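PDB 4L3R: uncharacterized protein from Bacteroides eggerthii, which is of unknown function but has an antiparallel, meandering beta fold that resembles those of the calycins. Local coordinates for residues S18-E23 with A108-S113; E51-N56 with E103-A108; N127-F132 with T138-F143. All coordinates share one frame; numbering follows the deposited sequence.

Contact 1: residues S18-E23 with A108-S113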
loop_
_atom_site.group_PDB
_atom_site.type_symbol
_atom_site.label_atom_id
_atom_site.label_comp_id
_atom_site.label_asym_id
_atom_site.label_seq_id
_atom_site.Cartn_x
_atom_site.Cartn_y
_atom_site.Cartn_z
ATOM N N SER B 18 -3.252 -20.029 12.164
ATOM C CA SER B 18 -3.723 -20.578 13.439
ATOM C C SER B 18 -4.582 -21.847 13.252
ATOM O O SER B 18 -4.714 -22.613 14.204
ATOM C CB SER B 18 -4.525 -19.529 14.201
ATOM O OG SER B 18 -5.647 -19.100 13.449
ATOM N N ARG B 19 -5.167 -22.074 12.056
ATOM C CA ARG B 19 -6.036 -23.226 11.823
ATOM C C ARG B 19 -6.372 -23.410 10.342
ATOM O O ARG B 19 -6.335 -22.442 9.584
ATOM C CB ARG B 19 -7.364 -23.048 12.609
ATOM C CG ARG B 19 -8.102 -21.751 12.324
ATOM C CD ARG B 19 -9.113 -21.427 13.409
ATOM N NE ARG B 19 -9.919 -20.251 13.063
ATOM C CZ ARG B 19 -11.028 -20.253 12.320
ATOM N NH1 ARG B 19 -11.503 -21.387 11.818
ATOM N NH2 ARG B 19 -11.668 -19.119 12.070
ATOM N N ILE B 20 -6.682 -24.657 9.941
ATOM C CA ILE B 20 -7.168 -25.015 8.597
ATOM C C ILE B 20 -8.287 -26.018 8.832
ATOM O O ILE B 20 -8.004 -27.172 9.118
ATOM C CB ILE B 20 -6.108 -25.541 7.605
ATOM C CG1 ILE B 20 -4.867 -24.655 7.620
ATOM C CG2 ILE B 20 -6.730 -25.615 6.194
ATOM C CD1 ILE B 20 -3.831 -24.925 6.499
ATOM N N THR B 21 -9.542 -25.582 8.766
ATOM C CA THR B 21 -10.663 -26.446 9.120
ATOM C C THR B 21 -11.820 -26.309 8.130
ATOM O O THR B 21 -11.689 -25.633 7.109
ATOM C CB THR B 21 -11.071 -26.106 10.561
ATOM O OG1 THR B 21 -12.082 -27.004 10.991
ATOM C CG2 THR B 21 -11.518 -24.658 10.736
ATOM N N THR B 22 -12.935 -26.996 8.420
ATOM C CA THR B 22 -14.138 -26.975 7.583
ATOM C C THR B 22 -14.856 -25.639 7.749
ATOM O O THR B 22 -14.592 -24.908 8.708
ATOM C CB THR B 22 -15.051 -28.155 7.918
ATOM O OG1 THR B 22 -15.288 -28.162 9.328
ATOM C CG2 THR B 22 -14.462 -29.483 7.464
ATOM N N GLU B 23 -15.777 -25.333 6.819
ATOM C CA GLU B 23 -16.486 -24.047 6.760
ATOM C C GLU B 23 -16.998 -23.556 8.130
ATOM O O GLU B 23 -16.715 -22.411 8.486
ATOM C CB GLU B 23 -17.646 -24.089 5.750
ATOM C CG GLU B 23 -17.998 -22.711 5.204
ATOM C CD GLU B 23 -18.980 -22.667 4.048
ATOM O OE1 GLU B 23 -19.356 -23.746 3.533
ATOM O OE2 GLU B 23 -19.348 -21.543 3.638
ATOM N N ALA B 108 2.047 -27.939 5.115
ATOM C CA ALA B 108 2.633 -26.975 4.172
ATOM C C ALA B 108 2.032 -27.131 2.762
ATOM O O ALA B 108 1.785 -26.127 2.096
ATOM C CB ALA B 108 4.145 -27.144 4.124
ATOM N N LYS B 109 1.765 -28.378 2.324
ATOM C CA LYS B 109 1.138 -28.624 1.014
ATOM C C LYS B 109 -0.283 -28.055 0.976
ATOM O O LYS B 109 -0.670 -27.431 -0.014
ATOM C CB LYS B 109 1.091 -30.128 0.695
ATOM C CG LYS B 109 2.425 -30.753 0.315
ATOM C CD LYS B 109 2.256 -32.271 0.156
ATOM C CE LYS B 109 3.521 -32.962 -0.264
ATOM N NZ LYS B 109 3.318 -34.424 -0.448
ATOM N N VAL B 110 -1.056 -28.284 2.057
ATOM C CA VAL B 110 -2.431 -27.797 2.190
ATOM C C VAL B 110 -2.445 -26.252 2.232
ATOM O O VAL B 110 -3.302 -25.629 1.604
ATOM C CB VAL B 110 -3.110 -28.425 3.439
ATOM C CG1 VAL B 110 -4.390 -27.682 3.824
ATOM C CG2 VAL B 110 -3.406 -29.903 3.198
ATOM N N PHE B 111 -1.515 -25.649 2.982
ATOM C CA PHE B 111 -1.401 -24.191 3.112
ATOM C C PHE B 111 -1.161 -23.518 1.751
ATOM O O PHE B 111 -1.893 -22.597 1.392
ATOM C CB PHE B 111 -0.246 -23.860 4.074
ATOM C CG PHE B 111 0.031 -22.395 4.300
ATOM C CD1 PHE B 111 -0.712 -21.667 5.213
ATOM C CD2 PHE B 111 1.096 -21.768 3.673
ATOM C CE1 PHE B 111 -0.419 -20.337 5.472
ATOM C CE2 PHE B 111 1.383 -20.425 3.921
ATOM C CZ PHE B 111 0.628 -19.720 4.829
ATOM N N ILE B 112 -0.169 -24.006 0.990
ATOM C CA ILE B 112 0.194 -23.434 -0.315
ATOM C C ILE B 112 -0.937 -23.626 -1.336
ATOM O O ILE B 112 -1.287 -22.664 -2.020
ATOM C CB ILE B 112 1.542 -24.023 -0.831
ATOM C CG1 ILE B 112 2.725 -23.582 0.075
ATOM C CG2 ILE B 112 1.814 -23.650 -2.300
ATOM C CD1 ILE B 112 3.167 -22.099 -0.031
ATOM N N SER B 113 -1.501 -24.844 -1.448
ATOM C CA SER B 113 -2.607 -25.095 -2.389
ATOM C C SER B 113 -3.845 -24.277 -2.056
ATOM O O SER B 113 -4.498 -23.768 -2.961
ATOM C CB SER B 113 -2.996 -26.575 -2.410
ATOM O OG SER B 113 -2.055 -27.328 -3.152
#
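Phe111 meets Ile20 at the root of its side chain, not through its ring: Ile20 CD1 lies 4.2 Å from Phe111 CA and slightly farther from CB. The ring itself is turned to other company, forming a T-shaped (edge-to-face) pair with Phe53 and touching Ala74 and Phe143. The second flat group, the guanidinium of Arg19, lies away from the helix, with Thr21 CG2 in its plane at the edge; Arg19 and Thr21 are two apart on the strand and share a face of it, while Ile20 between them turns the other way, toward the helix.

This is helix-on-sheet packing: helix 106-116 lies against strand 15-22, one strand of an antiparallel meander consistent with a calycin-like fold. Within residues 18-23 a single side chain, Ile20, meets residues 108-113, and the beta-branched isoleucine suits it, being at home in an extended chain and ending in two branches that both reach the helix. Its chi1 of -47° sets CG2 anti to the backbone N, and the extended second torsion carries CD1 on from CG1, which brings both methyls up to the helix. On the helix, Val110 aims CG1 at them while its own chi1 of 165° sets that methyl anti to the backbone N. Ile20 and Val110 pass alongside each other, running opposite ways. The interface is small, about 106 Å² in all, and purely apolar; Tyr30 beside Val110 and Phe132 beside Ile20 continue the packing.

The helix is held by its own backbone, as in Ile112 N to Ala108 O at 3.1 Å. In the sheet, Ser18 and Arg19 together face Gly142 in a classic beta bulge. At the centre of the contact, one methyl, Val110 CG1, touches Ile20 CD1 and Ile20 CG2, each at 3.9 Å.

Contact 2: residues E51-N56 with E103-A108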
loop_
_atom_site.group_PDB
_atom_site.type_symbol
_atom_site.label_atom_id
_atom_site.label_comp_id
_atom_site.label_asym_id
_atom_site.label_seq_id
_atom_site.Cartn_x
_atom_site.Cartn_y
_atom_site.Cartn_z
ATOM N N GLU B 51 8.739 -17.755 11.678
ATOM C CA GLU B 51 8.742 -17.439 10.247
ATOM C C GLU B 51 7.926 -18.415 9.381
ATOM O O GLU B 51 7.656 -18.069 8.237
ATOM C CB GLU B 51 10.189 -17.339 9.697
ATOM C CG GLU B 51 11.029 -18.613 9.776
ATOM C CD GLU B 51 11.985 -18.715 10.951
ATOM O OE1 GLU B 51 11.623 -18.250 12.056
ATOM O OE2 GLU B 51 13.064 -19.330 10.784
ATOM N N ASN B 52 7.535 -19.605 9.883
ATOM C CA ASN B 52 6.763 -20.578 9.088
ATOM C C ASN B 52 5.261 -20.306 9.116
ATOM O O ASN B 52 4.724 -19.847 10.125
ATOM C CB ASN B 52 7.024 -22.005 9.567
ATOM C CG ASN B 52 8.445 -22.465 9.361
ATOM O OD1 ASN B 52 9.239 -21.803 8.707
ATOM N ND2 ASN B 52 8.801 -23.627 9.897
ATOM N N PHE B 53 4.590 -20.609 7.986
ATOM C CA PHE B 53 3.150 -20.448 7.768
ATOM C C PHE B 53 2.703 -19.000 8.010
ATOM O O PHE B 53 1.754 -18.742 8.757
ATOM C CB PHE B 53 2.338 -21.436 8.623
ATOM C CG PHE B 53 2.720 -22.881 8.403
ATOM C CD1 PHE B 53 2.084 -23.643 7.432
ATOM C CD2 PHE B 53 3.701 -23.483 9.179
ATOM C CE1 PHE B 53 2.456 -24.966 7.211
ATOM C CE2 PHE B 53 4.064 -24.812 8.967
ATOM C CZ PHE B 53 3.428 -25.551 7.995
ATOM N N THR B 54 3.394 -18.058 7.349
ATOM C CA THR B 54 3.086 -16.634 7.440
ATOM C C THR B 54 2.450 -16.153 6.134
ATOM O O THR B 54 2.623 -16.780 5.083
ATOM C CB THR B 54 4.331 -15.826 7.771
ATOM O OG1 THR B 54 5.304 -16.002 6.740
ATOM C CG2 THR B 54 4.912 -16.179 9.124
ATOM N N LEU B 55 1.720 -15.043 6.210
ATOM C CA LEU B 55 1.042 -14.428 5.069
ATOM C C LEU B 55 1.170 -12.913 5.205
ATOM O O LEU B 55 0.987 -12.375 6.297
ATOM C CB LEU B 55 -0.428 -14.894 5.033
ATOM C CG LEU B 55 -1.392 -14.203 4.054
ATOM C CD1 LEU B 55 -1.081 -14.588 2.615
ATOM C CD2 LEU B 55 -2.824 -14.598 4.361
ATOM N N ASN B 56 1.555 -12.235 4.122
ATOM C CA ASN B 56 1.753 -10.791 4.129
ATOM C C ASN B 56 1.092 -10.146 2.930
ATOM O O ASN B 56 1.308 -10.577 1.798
ATOM C CB ASN B 56 3.253 -10.464 4.103
ATOM C CG ASN B 56 3.952 -10.685 5.411
ATOM O OD1 ASN B 56 4.551 -11.734 5.636
ATOM N ND2 ASN B 56 3.928 -9.695 6.295
ATOM N N GLU B 103 7.093 -28.710 -1.261
ATOM C CA GLU B 103 6.850 -29.075 0.133
ATOM C C GLU B 103 6.720 -30.582 0.311
ATOM O O GLU B 103 6.150 -31.251 -0.548
ATOM C CB GLU B 103 5.566 -28.415 0.647
ATOM C CG GLU B 103 5.639 -26.903 0.759
ATOM C CD GLU B 103 6.540 -26.346 1.849
ATOM O OE1 GLU B 103 7.258 -27.124 2.516
ATOM O OE2 GLU B 103 6.520 -25.111 2.043
ATOM N N SER B 104 7.249 -31.108 1.430
ATOM C CA SER B 104 7.081 -32.507 1.823
ATOM C C SER B 104 6.041 -32.610 2.961
ATOM O O SER B 104 5.324 -33.604 3.045
ATOM C CB SER B 104 8.411 -33.131 2.249
ATOM O OG SER B 104 8.929 -32.577 3.449
ATOM N N ASP B 105 5.964 -31.595 3.836
ATOM C CA ASP B 105 5.036 -31.580 4.966
ATOM C C ASP B 105 3.590 -31.410 4.484
ATOM O O ASP B 105 3.323 -30.525 3.677
ATOM C CB ASP B 105 5.414 -30.442 5.927
ATOM C CG ASP B 105 4.728 -30.536 7.262
ATOM O OD1 ASP B 105 5.202 -31.306 8.116
ATOM O OD2 ASP B 105 3.703 -29.854 7.448
ATOM N N LYS B 106 2.663 -32.250 4.981
ATOM C CA LYS B 106 1.256 -32.203 4.563
ATOM C C LYS B 106 0.574 -30.885 4.924
ATOM O O LYS B 106 -0.238 -30.416 4.130
ATOM C CB LYS B 106 0.454 -33.373 5.146
ATOM C CG LYS B 106 0.840 -34.722 4.539
ATOM C CD LYS B 106 -0.050 -35.826 5.091
ATOM C CE LYS B 106 0.225 -37.172 4.461
ATOM N NZ LYS B 106 -0.749 -38.196 4.916
ATOM N N LEU B 107 0.877 -30.287 6.093
ATOM C CA LEU B 107 0.277 -28.992 6.450
ATOM C C LEU B 107 0.756 -27.906 5.486
ATOM O O LEU B 107 -0.043 -27.064 5.074
ATOM C CB LEU B 107 0.599 -28.587 7.899
ATOM C CG LEU B 107 -0.110 -27.323 8.425
ATOM C CD1 LEU B 107 -1.625 -27.497 8.430
ATOM C CD2 LEU B 107 0.390 -26.960 9.812
ATOM N N ALA B 108 2.047 -27.939 5.115
ATOM C CA ALA B 108 2.633 -26.975 4.172
ATOM C C ALA B 108 2.032 -27.131 2.762
ATOM O O ALA B 108 1.785 -26.127 2.096
ATOM C CB ALA B 108 4.145 -27.144 4.124
#
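Apolar packing dominates, and Phe53 carries all of it from its side, inserting its ring against the first turn of helix 106-116. Its CE1 approaches Leu107 CG at 3.7 Å and Ala108 CA at 3.6 Å. Leucine and alanine suit these two positions: one offers a broad branched surface, while the other is small enough to let the ring come close to the helix backbone.

A CH-pi contact adds to this. Leu107 CD2 lies over one face of the Phe53 ring, 4.2 Å from the centroid and 27° off the ring normal. Chi1 of -173° puts Leu107 CG anti to the backbone N and beside the ring, and from there CD2 reaches over the face at a slant.

Polar groups meet the same ring at its edge. Ala108 N lies in the ring plane, and Asp105 OD2 is near it, 4.3 Å from Phe53 CZ. Asp105 is the N-cap residue: its OD2 accepts weak bonds from Leu107 N at 3.2 Å and from Ala108 N, and a further hydrogen bond with Ser43 on helix 37-48. Were Phe53 replaced by an alanine, the first helical turn would probably be left with a gap beside it and the Leu107 methyl without its aromatic partner.

Phe53 has a left-handed backbone conformation (phi 57°) and forms a G1 beta bulge with Thr54 opposite His73, at the entry to strand 54-61. The edge of an aromatic ring is slightly positive, so the carboxylate near it is likely to be tolerated while its oxygen remains engaged with the amides that begin the helix.

Contact 3: residues N127-F132 with T138-F143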
loop_
_atom_site.group_PDB
_atom_site.type_symbol
_atom_site.label_atom_id
_atom_site.label_comp_id
_atom_site.label_asym_id
_atom_site.label_seq_id
_atom_site.Cartn_x
_atom_site.Cartn_y
_atom_site.Cartn_z
ATOM N N ASN B 127 -7.685 -10.682 13.478
ATOM C CA ASN B 127 -8.044 -11.979 12.890
ATOM C C ASN B 127 -8.366 -11.867 11.402
ATOM O O ASN B 127 -8.909 -10.862 10.955
ATOM C CB ASN B 127 -9.244 -12.592 13.624
ATOM C CG ASN B 127 -9.033 -12.726 15.111
ATOM O OD1 ASN B 127 -8.486 -13.718 15.595
ATOM N ND2 ASN B 127 -9.418 -11.711 15.873
ATOM N N LEU B 128 -8.015 -12.916 10.641
ATOM C CA LEU B 128 -8.289 -13.020 9.206
ATOM C C LEU B 128 -8.692 -14.450 8.891
ATOM O O LEU B 128 -7.998 -15.385 9.290
ATOM C CB LEU B 128 -7.074 -12.594 8.362
ATOM C CG LEU B 128 -7.216 -12.713 6.831
ATOM C CD1 LEU B 128 -8.268 -11.747 6.297
ATOM C CD2 LEU B 128 -5.884 -12.457 6.143
ATOM N N THR B 129 -9.825 -14.616 8.197
ATOM C CA THR B 129 -10.346 -15.919 7.800
ATOM C C THR B 129 -10.461 -15.937 6.292
ATOM O O THR B 129 -11.155 -15.087 5.739
ATOM C CB THR B 129 -11.699 -16.181 8.473
ATOM O OG1 THR B 129 -11.569 -15.971 9.877
ATOM C CG2 THR B 129 -12.210 -17.591 8.216
ATOM N N LEU B 130 -9.781 -16.890 5.625
ATOM C CA LEU B 130 -9.830 -17.037 4.173
ATOM C C LEU B 130 -10.585 -18.304 3.811
ATOM O O LEU B 130 -10.235 -19.389 4.282
ATOM C CB LEU B 130 -8.417 -17.085 3.575
ATOM C CG LEU B 130 -7.498 -15.916 3.907
ATOM C CD1 LEU B 130 -6.138 -16.097 3.249
ATOM C CD2 LEU B 130 -8.106 -14.590 3.484
ATOM N N TYR B 131 -11.607 -18.168 2.965
ATOM C CA TYR B 131 -12.405 -19.287 2.489
ATOM C C TYR B 131 -11.812 -19.755 1.186
ATOM O O TYR B 131 -11.567 -18.921 0.311
ATOM C CB TYR B 131 -13.869 -18.870 2.296
ATOM C CG TYR B 131 -14.593 -18.615 3.597
ATOM C CD1 TYR B 131 -14.333 -17.477 4.353
ATOM C CD2 TYR B 131 -15.548 -19.509 4.072
ATOM C CE1 TYR B 131 -14.981 -17.250 5.562
ATOM C CE2 TYR B 131 -16.212 -19.286 5.276
ATOM C CZ TYR B 131 -15.927 -18.156 6.018
ATOM O OH TYR B 131 -16.585 -17.958 7.208
ATOM N N PHE B 132 -11.579 -21.071 1.042
ATOM C CA PHE B 132 -11.013 -21.623 -0.185
ATOM C C PHE B 132 -11.724 -22.901 -0.570
ATOM O O PHE B 132 -12.259 -23.587 0.302
ATOM C CB PHE B 132 -9.500 -21.863 -0.021
ATOM C CG PHE B 132 -9.105 -22.986 0.911
ATOM C CD1 PHE B 132 -8.962 -22.762 2.273
ATOM C CD2 PHE B 132 -8.825 -24.257 0.415
ATOM C CE1 PHE B 132 -8.568 -23.797 3.128
ATOM C CE2 PHE B 132 -8.397 -25.278 1.266
ATOM C CZ PHE B 132 -8.273 -25.043 2.616
ATOM N N THR B 138 -15.639 -26.640 0.802
ATOM C CA THR B 138 -15.210 -25.294 1.160
ATOM C C THR B 138 -14.587 -25.367 2.545
ATOM O O THR B 138 -15.278 -25.741 3.495
ATOM C CB THR B 138 -16.387 -24.318 1.101
ATOM O OG1 THR B 138 -16.752 -24.144 -0.268
ATOM C CG2 THR B 138 -16.057 -22.953 1.711
ATOM N N LYS B 139 -13.296 -25.005 2.659
ATOM C CA LYS B 139 -12.557 -25.009 3.921
ATOM C C LYS B 139 -12.151 -23.592 4.267
ATOM O O LYS B 139 -12.351 -22.681 3.466
ATOM C CB LYS B 139 -11.330 -25.942 3.823
ATOM C CG LYS B 139 -11.634 -27.380 4.265
ATOM C CD LYS B 139 -11.251 -28.409 3.233
ATOM C CE LYS B 139 -11.535 -29.804 3.738
ATOM N NZ LYS B 139 -11.380 -30.819 2.670
ATOM N N VAL B 140 -11.623 -23.395 5.478
ATOM C CA VAL B 140 -11.196 -22.077 5.923
ATOM C C VAL B 140 -9.818 -22.140 6.538
ATOM O O VAL B 140 -9.523 -23.064 7.292
ATOM C CB VAL B 140 -12.191 -21.409 6.909
ATOM C CG1 VAL B 140 -13.500 -21.082 6.215
ATOM C CG2 VAL B 140 -12.434 -22.262 8.156
HETATM N N MSE B 141 -8.987 -21.126 6.232
HETATM C CA MSE B 141 -7.676 -20.927 6.830
HETATM C C MSE B 141 -7.794 -19.741 7.755
HETATM O O MSE B 141 -8.147 -18.664 7.287
HETATM C CB MSE B 141 -6.614 -20.628 5.773
HETATM C CG MSE B 141 -6.065 -21.822 5.050
HETATM SE SE MSE B 141 -4.696 -21.208 3.806
HETATM C CE MSE B 141 -5.891 -20.600 2.468
ATOM N N GLY B 142 -7.529 -19.924 9.041
ATOM C CA GLY B 142 -7.596 -18.841 10.012
ATOM C C GLY B 142 -6.209 -18.307 10.297
ATOM O O GLY B 142 -5.253 -19.080 10.353
ATOM N N PHE B 143 -6.090 -16.982 10.468
ATOM C CA PHE B 143 -4.822 -16.327 10.777
ATOM C C PHE B 143 -4.975 -15.345 11.930
ATOM O O PHE B 143 -6.076 -14.854 12.180
ATOM C CB PHE B 143 -4.280 -15.565 9.563
ATOM C CG PHE B 143 -3.975 -16.395 8.342
ATOM C CD1 PHE B 143 -4.985 -16.774 7.471
ATOM C CD2 PHE B 143 -2.673 -16.759 8.039
ATOM C CE1 PHE B 143 -4.706 -17.562 6.354
ATOM C CE2 PHE B 143 -2.396 -17.540 6.923
ATOM C CZ PHE B 143 -3.416 -17.954 6.095
#
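Leu128 to Phe132 run antiparallel to Lys139 to Phe143, the strand axes 4.7 Å apart at their closest, with three hydrogen-bonded pairs (Leu128 with Phe143, Leu130 with Met141, Phe132 with Lys139) alternating with two non-hydrogen-bonded ones. Each hydrogen-bonded pair is joined in both directions; Leu130 N to Met141 O, at 2.9 Å, is nearly straight (175° at the hydrogen).

The side chains separate onto two faces. On the face of Leu128, Leu130, Met141 and Phe143 the residues are large and apolar, as suits a buried core: Leu130 CD1 meets Phe143 CE1 at 3.7 Å, the two side chains roughly perpendicular, and Leu55 packs against both. Phe132 joins this face, its chi1 of 70° placing CG between the backbone N and the carbonyl carbon, and the ring leans over the neighbouring strand. Lys139 CB comes over one ring face, 3.4 Å from Phe132 CZ, while Met141 CG touches Phe132 CE1 at 3.7 Å. Met141 is a selenomethionine here, and its selenium stands obliquely 5.3 Å from the Phe132 centroid, a Met-aromatic contact. The long lysine chain then carries its ammonium away from the pair to a salt bridge with Asp134.

On the other face, Tyr131 and Val140 extend together from neighbouring strands. Val140 CG1 sits over the tyrosine ring, 3.5 Å from its centroid, in a CH-pi contact, while the phenol hydroxyl is hydrogen-bonded to Glu122. Thr129 pairs with Gly142, which has no side chain to meet it; Thr129 CG2 touches Val140 CB at 4.0 Å.

Such a tightly connected beta hairpin, largely apolar on one face, apart from Lys139, and mixed on the other, is the basic element of an up-and-down antiparallel meander, consistent with a calycin-like fold.

In the fold
All three contacts belong to one antiparallel sheet and the helix packed on it. Contacts 1 and 2 have centres about 9 Å apart, share Ala108 and use helix 106-116 against the neighbouring strands 15-22 and 54-61; along the chain, contact 2 is nested inside the loop closed by contact 1. Contact 3 follows both, its centre about 8 Å from that of contact 1 and 15 Å from that of contact 2. Strand 15-22 lies between 54-61 and 137-144, so the N-terminal strand ties the late hairpin to the earlier meander. Leu55 touches Leu128, Leu130 and Phe143, and Phe143 also meets Phe111 of the helix, consistent with one shared apolar core.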